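Local coordinates for N-acetyl-beta-D glucosaminidase (Rhizomucor miehei CAU432, PDB 4ZM6), which probably removes terminal N-acetylglucosamine residues as a family 3 glycoside hydrolase and, through an acetyl-CoA-binding GCN5-related region, acetylates glucosamine, at residues A[564-578]-A[777-789]. Numbering follows the deposited sequence.
Sequences DWPLRKDKINLGLQR and EYRSDLIWTDDKL
Trp565 lays its CE3 corner over one face of the Trp784 indole, near the border of the ring system, with Trp565 CE3 3.6 Å from Trp784 CH2. The six-membered rings meet obliquely, their planes inclined by 58°. Ile783 CG1 covers the opposite face of Trp784, over its centre, a placement that follows from chi1 of 64°, which sets CG1 between the backbone N and carbonyl carbon of Ile783. Leu567 CD1 touches both, 3.8 Å from Ile783 CD1 and 3.7 Å from Trp784 CZ3. The contact joins the two acetyltransferase-like regions of the chain: helix 569-577 and the loop before it belong to the GNAT family region, whereas 777-789 lies in the loop between strands 763-771 and 794-802 of the second. Along the helix, Lys571 lays its methylene chain past Ile783, and Leu574 pushes CD1 against Tyr778 CA (3.6 Å) and CD2 against Ser780 CB. At the far end the bent Arg578 side chain brings one guanidinium face over Tyr778 CB, its plane 28° from the phenol ring. Next to Trp565, the Pro566 ring and the Asp786 side chain cross at about a right angle, with Pro566 CB 3.6 Å from Asp786 OD2; Asp786 OD1 accepts a hydrogen bond from the backbone N of Lys788 (2.8 Å), an Asx turn.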
loop_
_atom_site.group_PDB
_atom_site.type_symbol
_atom_site.label_atom_id
_atom_site.label_comp_id
_atom_site.label_asym_id
_atom_site.label_seq_id
_atom_site.Cartn_x
_atom_site.Cartn_y
_atom_site.Cartn_z
ATOM N N ASP A 564 20.818 -2.043 -33.779
ATOM C CA ASP A 564 22.137 -2.441 -33.257
ATOM C C ASP A 564 22.094 -3.585 -32.239
ATOM O O ASP A 564 23.113 -4.235 -32.001
ATOM C CB ASP A 564 22.838 -1.247 -32.593
ATOM C CG ASP A 564 23.326 -0.215 -33.592
ATOM O OD1 ASP A 564 22.994 -0.325 -34.792
ATOM O OD2 ASP A 564 24.045 0.713 -33.164
ATOM N N TRP A 565 20.933 -3.808 -31.622
ATOM C CA TRP A 565 20.800 -4.770 -30.530
ATOM C C TRP A 565 19.539 -5.614 -30.669
ATOM O O TRP A 565 18.682 -5.589 -29.786
ATOM C CB TRP A 565 20.732 -4.047 -29.187
ATOM C CG TRP A 565 21.731 -2.969 -28.972
ATOM C CD1 TRP A 565 21.638 -1.676 -29.392
ATOM C CD2 TRP A 565 22.958 -3.066 -28.235
ATOM N NE1 TRP A 565 22.739 -0.967 -28.983
ATOM C CE2 TRP A 565 23.560 -1.793 -28.263
ATOM C CE3 TRP A 565 23.609 -4.108 -27.564
ATOM C CZ2 TRP A 565 24.782 -1.531 -27.650
ATOM C CZ3 TRP A 565 24.826 -3.845 -26.950
ATOM C CH2 TRP A 565 25.397 -2.562 -26.998
ATOM N N PRO A 566 19.417 -6.370 -31.769
ATOM C CA PRO A 566 18.261 -7.263 -31.889
ATOM C C PRO A 566 18.253 -8.301 -30.764
ATOM O O PRO A 566 19.303 -8.873 -30.455
ATOM C CB PRO A 566 18.457 -7.919 -33.258
ATOM C CG PRO A 566 19.907 -7.744 -33.578
ATOM C CD PRO A 566 20.328 -6.470 -32.921
ATOM N N LEU A 567 17.090 -8.521 -30.144
ATOM C CA LEU A 567 16.998 -9.367 -28.946
ATOM C C LEU A 567 15.646 -10.070 -28.835
ATOM O O LEU A 567 14.628 -9.418 -28.610
ATOM C CB LEU A 567 17.238 -8.512 -27.695
ATOM C CG LEU A 567 17.526 -9.258 -26.391
ATOM C CD1 LEU A 567 18.860 -9.994 -26.466
ATOM C CD2 LEU A 567 17.518 -8.314 -25.198
ATOM N N ARG A 568 15.641 -11.397 -28.970
ATOM C CA ARG A 568 14.395 -12.185 -28.976
ATOM C C ARG A 568 13.653 -12.168 -27.623
ATOM O O ARG A 568 14.253 -11.914 -26.578
ATOM C CB ARG A 568 14.687 -13.632 -29.407
ATOM N N LYS A 569 12.352 -12.455 -27.663
ATOM C CA LYS A 569 11.468 -12.377 -26.491
ATOM C C LYS A 569 11.993 -13.105 -25.253
ATOM O O LYS A 569 11.853 -12.610 -24.130
ATOM C CB LYS A 569 10.070 -12.927 -26.823
ATOM N N ASP A 570 12.583 -14.281 -25.455
ATOM C CA ASP A 570 13.014 -15.109 -24.325
ATOM C C ASP A 570 14.238 -14.542 -23.603
ATOM O O ASP A 570 14.378 -14.720 -22.391
ATOM C CB ASP A 570 13.231 -16.574 -24.741
ATOM C CG ASP A 570 14.286 -16.738 -25.818
ATOM O OD1 ASP A 570 14.051 -16.271 -26.958
ATOM O OD2 ASP A 570 15.339 -17.351 -25.529
ATOM N N LYS A 571 15.111 -13.849 -24.329
ATOM C CA LYS A 571 16.257 -13.184 -23.694
ATOM C C LYS A 571 15.805 -12.014 -22.818
ATOM O O LYS A 571 16.270 -11.843 -21.689
ATOM C CB LYS A 571 17.261 -12.706 -24.745
ATOM C CG LYS A 571 17.910 -13.836 -25.534
ATOM C CD LYS A 571 18.737 -14.757 -24.643
ATOM C CE LYS A 571 18.961 -16.111 -25.288
ATOM N NZ LYS A 571 19.728 -17.010 -24.384
ATOM N N ILE A 572 14.882 -11.220 -23.340
ATOM C CA ILE A 572 14.282 -10.144 -22.568
ATOM C C ILE A 572 13.674 -10.737 -21.296
ATOM O O ILE A 572 13.953 -10.272 -20.192
ATOM C CB ILE A 572 13.229 -9.368 -23.402
ATOM C CG1 ILE A 572 13.927 -8.568 -24.512
ATOM C CG2 ILE A 572 12.406 -8.426 -22.527
ATOM C CD1 ILE A 572 13.002 -8.074 -25.606
ATOM N N ASN A 573 12.873 -11.784 -21.460
ATOM C CA ASN A 573 12.224 -12.446 -20.326
ATOM C C ASN A 573 13.237 -12.970 -19.309
ATOM O O ASN A 573 13.041 -12.846 -18.100
ATOM C CB ASN A 573 11.328 -13.583 -20.821
ATOM C CG ASN A 573 10.484 -14.185 -19.718
ATOM O OD1 ASN A 573 9.553 -13.555 -19.214
ATOM N ND2 ASN A 573 10.800 -15.415 -19.338
ATOM N N LEU A 574 14.330 -13.543 -19.801
ATOM C CA LEU A 574 15.398 -14.002 -18.926
ATOM C C LEU A 574 15.966 -12.840 -18.102
ATOM O O LEU A 574 16.004 -12.910 -16.866
ATOM C CB LEU A 574 16.506 -14.663 -19.754
ATOM C CG LEU A 574 17.727 -15.184 -18.993
ATOM C CD1 LEU A 574 17.356 -16.342 -18.076
ATOM C CD2 LEU A 574 18.808 -15.600 -19.976
ATOM N N GLY A 575 16.402 -11.783 -18.797
ATOM C CA GLY A 575 16.903 -10.572 -18.155
ATOM C C GLY A 575 15.957 -10.153 -17.050
ATOM O O GLY A 575 16.377 -9.956 -15.908
ATOM N N LEU A 576 14.666 -10.073 -17.373
ATOM C CA LEU A 576 13.668 -9.512 -16.454
ATOM C C LEU A 576 13.257 -10.441 -15.314
ATOM O O LEU A 576 13.199 -10.012 -14.157
ATOM C CB LEU A 576 12.430 -9.052 -17.222
ATOM C CG LEU A 576 12.685 -7.939 -18.245
ATOM C CD1 LEU A 576 11.407 -7.603 -18.999
ATOM C CD2 LEU A 576 13.268 -6.695 -17.585
ATOM N N GLN A 577 12.985 -11.705 -15.620
ATOM C CA GLN A 577 12.507 -12.630 -14.589
ATOM C C GLN A 577 13.577 -12.989 -13.546
ATOM O O GLN A 577 13.239 -13.262 -12.402
ATOM C CB GLN A 577 11.914 -13.894 -15.221
ATOM C CG GLN A 577 10.728 -13.651 -16.155
ATOM C CD GLN A 577 9.749 -12.606 -15.640
ATOM O OE1 GLN A 577 9.468 -11.606 -16.319
ATOM N NE2 GLN A 577 9.230 -12.827 -14.440
ATOM N N ARG A 578 14.852 -12.957 -13.930
ATOM C CA ARG A 578 15.952 -13.315 -13.025
ATOM C C ARG A 578 16.439 -12.162 -12.132
ATOM O O ARG A 578 17.261 -12.373 -11.233
ATOM C CB ARG A 578 17.145 -13.858 -13.825
ATOM C CG ARG A 578 16.886 -15.165 -14.558
ATOM C CD ARG A 578 16.726 -16.364 -13.628
ATOM N NE ARG A 578 17.921 -16.666 -12.827
ATOM C CZ ARG A 578 18.114 -17.800 -12.144
ATOM N NH1 ARG A 578 17.208 -18.774 -12.154
ATOM N NH2 ARG A 578 19.227 -17.975 -11.446
ATOM N N GLU A 777 20.332 -22.665 -19.054
ATOM C CA GLU A 777 19.411 -21.760 -19.760
ATOM C C GLU A 777 19.156 -20.431 -19.025
ATOM O O GLU A 777 18.772 -19.448 -19.652
ATOM C CB GLU A 777 18.078 -22.458 -20.067
ATOM C CG GLU A 777 17.227 -22.777 -18.843
ATOM C CD GLU A 777 15.857 -23.344 -19.186
ATOM O OE1 GLU A 777 15.515 -23.431 -20.390
ATOM O OE2 GLU A 777 15.119 -23.701 -18.237
ATOM N N TYR A 778 19.377 -20.407 -17.712
ATOM C CA TYR A 778 19.235 -19.186 -16.912
ATOM C C TYR A 778 20.525 -18.365 -16.801
ATOM O O TYR A 778 20.613 -17.457 -15.975
ATOM C CB TYR A 778 18.686 -19.493 -15.501
ATOM C CG TYR A 778 17.302 -20.123 -15.480
ATOM C CD1 TYR A 778 16.369 -19.856 -16.482
ATOM C CD2 TYR A 778 16.920 -20.972 -14.446
ATOM C CE1 TYR A 778 15.112 -20.431 -16.465
ATOM C CE2 TYR A 778 15.656 -21.547 -14.420
ATOM C CZ TYR A 778 14.758 -21.270 -15.436
ATOM O OH TYR A 778 13.502 -21.822 -15.438
ATOM N N ARG A 779 21.516 -18.673 -17.630
ATOM C CA ARG A 779 22.715 -17.855 -17.707
ATOM C C ARG A 779 22.476 -16.723 -18.698
ATOM O O ARG A 779 22.118 -16.964 -19.852
ATOM C CB ARG A 779 23.921 -18.695 -18.127
ATOM C CG ARG A 779 24.307 -19.756 -17.108
ATOM C CD ARG A 779 25.081 -19.173 -15.933
ATOM N NE ARG A 779 26.383 -18.638 -16.337
ATOM C CZ ARG A 779 27.456 -19.373 -16.645
ATOM N NH1 ARG A 779 27.417 -20.702 -16.614
ATOM N NH2 ARG A 779 28.586 -18.771 -17.007
ATOM N N SER A 780 22.663 -15.492 -18.231
ATOM C CA SER A 780 22.460 -14.302 -19.048
ATOM C C SER A 780 23.792 -13.644 -19.410
ATOM O O SER A 780 23.809 -12.494 -19.850
ATOM C CB SER A 780 21.554 -13.317 -18.308
ATOM O OG SER A 780 21.953 -13.180 -16.952
ATOM N N ASP A 781 24.899 -14.376 -19.237
ATOM C CA ASP A 781 26.242 -13.896 -19.620
ATOM C C ASP A 781 26.224 -13.337 -21.039
ATOM O O ASP A 781 26.651 -12.202 -21.292
ATOM C CB ASP A 781 27.289 -15.022 -19.557
ATOM C CG ASP A 781 27.450 -15.617 -18.161
ATOM O OD1 ASP A 781 26.435 -15.789 -17.457
ATOM O OD2 ASP A 781 28.594 -15.945 -17.777
ATOM N N LEU A 782 25.717 -14.147 -21.962
ATOM C CA LEU A 782 25.624 -13.754 -23.350
ATOM C C LEU A 782 24.181 -13.871 -23.799
ATOM O O LEU A 782 23.623 -14.964 -23.830
ATOM C CB LEU A 782 26.534 -14.631 -24.214
ATOM C CG LEU A 782 26.490 -14.430 -25.731
ATOM C CD1 LEU A 782 26.964 -13.036 -26.123
ATOM C CD2 LEU A 782 27.335 -15.488 -26.422
ATOM N N ILE A 783 23.577 -12.733 -24.123
ATOM C CA ILE A 783 22.212 -12.697 -24.645
ATOM C C ILE A 783 22.181 -12.249 -26.108
ATOM O O ILE A 783 21.130 -12.295 -26.753
ATOM C CB ILE A 783 21.299 -11.781 -23.795
ATOM C CG1 ILE A 783 21.761 -10.316 -23.853
ATOM C CG2 ILE A 783 21.270 -12.254 -22.351
ATOM C CD1 ILE A 783 20.795 -9.336 -23.220
ATOM N N TRP A 784 23.328 -11.836 -26.638
ATOM C CA TRP A 784 23.385 -11.230 -27.961
ATOM C C TRP A 784 23.638 -12.293 -29.027
ATOM O O TRP A 784 24.576 -12.183 -29.819
ATOM C CB TRP A 784 24.484 -10.158 -27.999
ATOM C CG TRP A 784 24.362 -9.134 -26.912
ATOM C CD1 TRP A 784 25.278 -8.856 -25.934
ATOM C CD2 TRP A 784 23.259 -8.259 -26.687
ATOM N NE1 TRP A 784 24.809 -7.863 -25.115
ATOM C CE2 TRP A 784 23.570 -7.476 -25.557
ATOM C CE3 TRP A 784 22.034 -8.054 -27.334
ATOM C CZ2 TRP A 784 22.699 -6.504 -25.058
ATOM C CZ3 TRP A 784 21.165 -7.082 -26.834
ATOM C CH2 TRP A 784 21.504 -6.325 -25.707
ATOM N N THR A 785 22.779 -13.308 -29.060
ATOM C CA THR A 785 22.994 -14.483 -29.909
ATOM C C THR A 785 22.324 -14.384 -31.280
ATOM O O THR A 785 22.343 -15.348 -32.047
ATOM C CB THR A 785 22.496 -15.768 -29.216
ATOM O OG1 THR A 785 21.114 -15.621 -28.861
ATOM C CG2 THR A 785 23.318 -16.062 -27.965
ATOM N N ASP A 786 21.749 -13.228 -31.598
ATOM C CA ASP A 786 21.132 -13.007 -32.905
ATOM C C ASP A 786 22.168 -13.219 -34.009
ATOM O O ASP A 786 23.351 -12.943 -33.813
ATOM C CB ASP A 786 20.555 -11.589 -32.963
ATOM C CG ASP A 786 19.829 -11.302 -34.253
ATOM O OD1 ASP A 786 20.506 -10.966 -35.247
ATOM O OD2 ASP A 786 18.583 -11.392 -34.265
ATOM N N ASP A 787 21.724 -13.699 -35.167
ATOM C CA ASP A 787 22.637 -13.984 -36.284
ATOM C C ASP A 787 23.496 -12.780 -36.689
ATOM O O ASP A 787 24.629 -12.954 -37.136
ATOM C CB ASP A 787 21.865 -14.483 -37.510
ATOM C CG ASP A 787 21.156 -15.800 -37.260
ATOM O OD1 ASP A 787 20.839 -16.101 -36.085
ATOM O OD2 ASP A 787 20.904 -16.532 -38.242
ATOM N N LYS A 788 22.964 -11.568 -36.533
ATOM C CA LYS A 788 23.671 -10.361 -36.955
ATOM C C LYS A 788 24.702 -9.875 -35.927
ATOM O O LYS A 788 25.446 -8.933 -36.195
ATOM C CB LYS A 788 22.665 -9.248 -37.271
ATOM N N LEU A 789 24.751 -10.513 -34.760
ATOM C CA LEU A 789 25.685 -10.129 -33.700
ATOM C C LEU A 789 26.678 -11.270 -33.457
ATOM O O LEU A 789 27.509 -11.546 -34.321
ATOM C CB LEU A 789 24.910 -9.760 -32.422
ATOM C CG LEU A 789 23.874 -8.641 -32.527
ATOM C CD1 LEU A 789 23.340 -8.321 -31.139
ATOM C CD2 LEU A 789 24.464 -7.404 -33.188
#